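Local structure of tRNA(Ile2) 2-agmatinylcytidine synthetase TiaS (Archaeoglobus fulgidus, 6AGG) at residues A[42-47]-A[243-248]. The protein uses ATP to attach agmatine to the wobble cytidine of an isoleucine tRNA, forming 2-agmatinylcytidine and changing the codon read from AUG to AUA. Numbering follows the deposited sequence.
Sequences LIRLNP and VTNHAT. With ACP (phosphomethylphosphonic acid adenylate ester), chain C.
Leu42 and Val243 lie on neighbouring parallel strands that part company here: Leu42 N still bonds to Val243 O at 2.9 Å, but beyond this the side chain of Asn245 takes over from the backbone. Its carboxamide spans the backbone N and O of Arg44. OD1 of Asn245 accepts from Arg44 N, while Asn245 ND2 gives a nearly straight bond (171°) of 3.0 Å to Arg44 O, meeting a lone pair in the carbonyl plane. With chi1 at 60°, CG of Asn245 sits between its own backbone N and carbonyl carbon, and the amide is carried across to the 42-47 segment. Cutting this residue back to an alanine would probably leave Arg44 N and O without these partners and undo the polar link beyond Leu42. The His246 ring has CD1 of Leu42 at its edge, 3.3 Å from NE2, and the bent side chain of Arg44 passes obliquely by it, with CG 3.4 Å from ND1. CG2 of Thr244 packs on Leu42 CB at 3.5 Å, while its OG1 bonds to Thr157. Past the strand, Leu45 CD1 touches C8 of the ATP analogue. Pairing of strands 35-44 and 239-244 thus joins the TCKD and FLD domains in one mixed sheet, beside the nucleotide site.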
loop_
_atom_site.group_PDB
_atom_site.type_symbol
_atom_site.label_atom_id
_atom_site.label_comp_id
_atom_site.label_asym_id
_atom_site.label_seq_id
_atom_site.Cartn_x
_atom_site.Cartn_y
_atom_site.Cartn_z
ATOM N N LEU A 42 -3.421 13.429 4.482
ATOM C CA LEU A 42 -3.527 12.086 5.040
ATOM C C LEU A 42 -2.211 11.362 4.793
ATOM O O LEU A 42 -1.962 10.878 3.696
ATOM C CB LEU A 42 -4.682 11.311 4.398
ATOM C CG LEU A 42 -5.393 10.190 5.169
ATOM C CD1 LEU A 42 -5.990 9.154 4.205
ATOM C CD2 LEU A 42 -4.509 9.509 6.219
ATOM N N ILE A 43 -1.377 11.312 5.825
ATOM C CA ILE A 43 -0.055 10.708 5.759
ATOM C C ILE A 43 -0.006 9.265 6.289
ATOM O O ILE A 43 -0.151 9.016 7.493
ATOM C CB ILE A 43 0.969 11.557 6.551
ATOM C CG1 ILE A 43 0.904 13.028 6.117
ATOM C CG2 ILE A 43 2.379 10.962 6.422
ATOM C CD1 ILE A 43 1.298 13.257 4.640
ATOM N N ARG A 44 0.224 8.321 5.381
ATOM C CA ARG A 44 0.426 6.927 5.761
ATOM C C ARG A 44 1.809 6.717 6.368
ATOM O O ARG A 44 2.806 7.257 5.892
ATOM C CB ARG A 44 0.225 6.004 4.560
ATOM C CG ARG A 44 -1.205 5.963 4.068
ATOM C CD ARG A 44 -2.159 5.535 5.178
ATOM N NE ARG A 44 -3.550 5.746 4.794
ATOM C CZ ARG A 44 -4.579 5.094 5.320
ATOM N NH1 ARG A 44 -4.375 4.177 6.254
ATOM N NH2 ARG A 44 -5.811 5.354 4.902
ATOM N N LEU A 45 1.855 5.935 7.437
ATOM C CA LEU A 45 3.103 5.715 8.149
ATOM C C LEU A 45 3.486 4.249 8.057
ATOM O O LEU A 45 2.763 3.451 7.448
ATOM C CB LEU A 45 2.975 6.166 9.611
ATOM C CG LEU A 45 2.366 7.557 9.849
ATOM C CD1 LEU A 45 2.293 7.865 11.322
ATOM C CD2 LEU A 45 3.161 8.640 9.144
ATOM N N ASN A 46 4.624 3.897 8.644
ATOM C CA ASN A 46 5.114 2.538 8.527
ATOM C C ASN A 46 3.973 1.539 8.762
ATOM O O ASN A 46 3.343 1.521 9.837
ATOM C CB ASN A 46 6.298 2.311 9.464
ATOM C CG ASN A 46 6.816 0.899 9.410
ATOM O OD1 ASN A 46 6.172 0.011 8.853
ATOM N ND2 ASN A 46 7.985 0.676 9.999
ATOM N N PRO A 47 3.683 0.721 7.736
ATOM C CA PRO A 47 2.531 -0.193 7.710
ATOM C C PRO A 47 2.726 -1.549 8.395
ATOM O O PRO A 47 1.822 -2.379 8.339
ATOM C CB PRO A 47 2.269 -0.381 6.213
ATOM C CG PRO A 47 3.584 -0.155 5.576
ATOM C CD PRO A 47 4.333 0.833 6.423
ATOM N N VAL A 243 -4.705 15.520 0.334
ATOM C CA VAL A 243 -3.443 15.220 -0.306
ATOM C C VAL A 243 -2.785 14.143 0.548
ATOM O O VAL A 243 -2.731 14.280 1.776
ATOM C CB VAL A 243 -2.539 16.463 -0.405
ATOM C CG1 VAL A 243 -2.671 17.314 0.845
ATOM C CG2 VAL A 243 -1.089 16.048 -0.630
ATOM N N THR A 244 -2.301 13.078 -0.102
ATOM C CA THR A 244 -1.818 11.876 0.591
ATOM C C THR A 244 -0.480 11.346 0.060
ATOM O O THR A 244 0.100 11.903 -0.870
ATOM C CB THR A 244 -2.854 10.719 0.515
ATOM O OG1 THR A 244 -2.921 10.205 -0.826
ATOM C CG2 THR A 244 -4.245 11.202 0.958
ATOM N N ASN A 245 0.005 10.271 0.679
ATOM C CA ASN A 245 1.155 9.529 0.162
ATOM C C ASN A 245 0.760 8.108 -0.227
ATOM O O ASN A 245 1.611 7.248 -0.426
ATOM C CB ASN A 245 2.346 9.542 1.139
ATOM C CG ASN A 245 2.024 8.908 2.500
ATOM O OD1 ASN A 245 0.862 8.647 2.831
ATOM N ND2 ASN A 245 3.069 8.676 3.300
ATOM N N HIS A 246 -0.547 7.879 -0.318
ATOM C CA HIS A 246 -1.077 6.656 -0.903
ATOM C C HIS A 246 -0.434 6.441 -2.254
ATOM O O HIS A 246 -0.306 7.389 -3.023
ATOM C CB HIS A 246 -2.580 6.781 -1.135
ATOM C CG HIS A 246 -3.375 6.934 0.115
ATOM N ND1 HIS A 246 -3.051 6.286 1.287
ATOM C CD2 HIS A 246 -4.491 7.659 0.380
ATOM C CE1 HIS A 246 -3.934 6.599 2.217
ATOM N NE2 HIS A 246 -4.816 7.429 1.688
ATOM N N ALA A 247 -0.048 5.202 -2.542
ATOM C CA ALA A 247 0.382 4.818 -3.883
ATOM C C ALA A 247 1.658 5.531 -4.356
ATOM O O ALA A 247 1.732 6.016 -5.481
ATOM C CB ALA A 247 -0.767 5.045 -4.884
ATOM N N THR A 248 2.661 5.607 -3.496
ATOM C CA THR A 248 3.908 6.251 -3.883
ATOM C C THR A 248 5.128 5.378 -3.599
ATOM O O THR A 248 6.211 5.639 -4.119
ATOM C CB THR A 248 4.093 7.626 -3.202
ATOM O OG1 THR A 248 4.297 7.446 -1.796
ATOM C CG2 THR A 248 2.899 8.534 -3.456
HETATM P PG ACP C . -7.433 4.452 11.288
HETATM O O1G ACP C . -8.611 5.382 11.816
HETATM O O2G ACP C . -8.622 3.350 11.680
HETATM O O3G ACP C . -8.162 4.883 9.769
HETATM P PB ACP C . -3.597 4.963 12.270
HETATM O O1B ACP C . -3.534 5.622 11.330
HETATM O O2B ACP C . -3.201 3.684 11.878
HETATM C C3B ACP C . -5.501 4.652 11.859
HETATM P PA ACP C . -3.646 4.416 15.002
HETATM O O1A ACP C . -4.635 4.123 15.900
HETATM O O2A ACP C . -3.347 5.827 15.051
HETATM O O3A ACP C . -4.123 4.017 13.560
HETATM O "O5'" ACP C . -2.195 3.545 15.484
HETATM C "C5'" ACP C . -0.919 4.221 15.212
HETATM C "C4'" ACP C . -0.077 4.635 16.384
HETATM O "O4'" ACP C . 1.219 4.215 16.128
HETATM C "C3'" ACP C . -0.033 6.112 16.455
HETATM O "O3'" ACP C . 0.102 6.477 17.814
HETATM C "C2'" ACP C . 1.118 6.479 15.748
HETATM O "O2'" ACP C . 1.607 7.765 16.182
HETATM C "C1'" ACP C . 2.033 5.448 15.974
HETATM N N9 ACP C . 3.038 5.288 14.864
HETATM C C8 ACP C . 2.828 5.565 13.577
HETATM N N7 ACP C . 3.963 5.261 12.898
HETATM C C5 ACP C . 4.889 4.782 13.772
HETATM C C6 ACP C . 6.232 4.319 13.635
HETATM N N6 ACP C . 6.867 4.288 12.432
HETATM N N1 ACP C . 6.866 3.904 14.763
HETATM C C2 ACP C . 6.276 3.918 15.965
HETATM N N3 ACP C . 5.018 4.349 16.105
HETATM C C4 ACP C . 4.306 4.786 15.035
#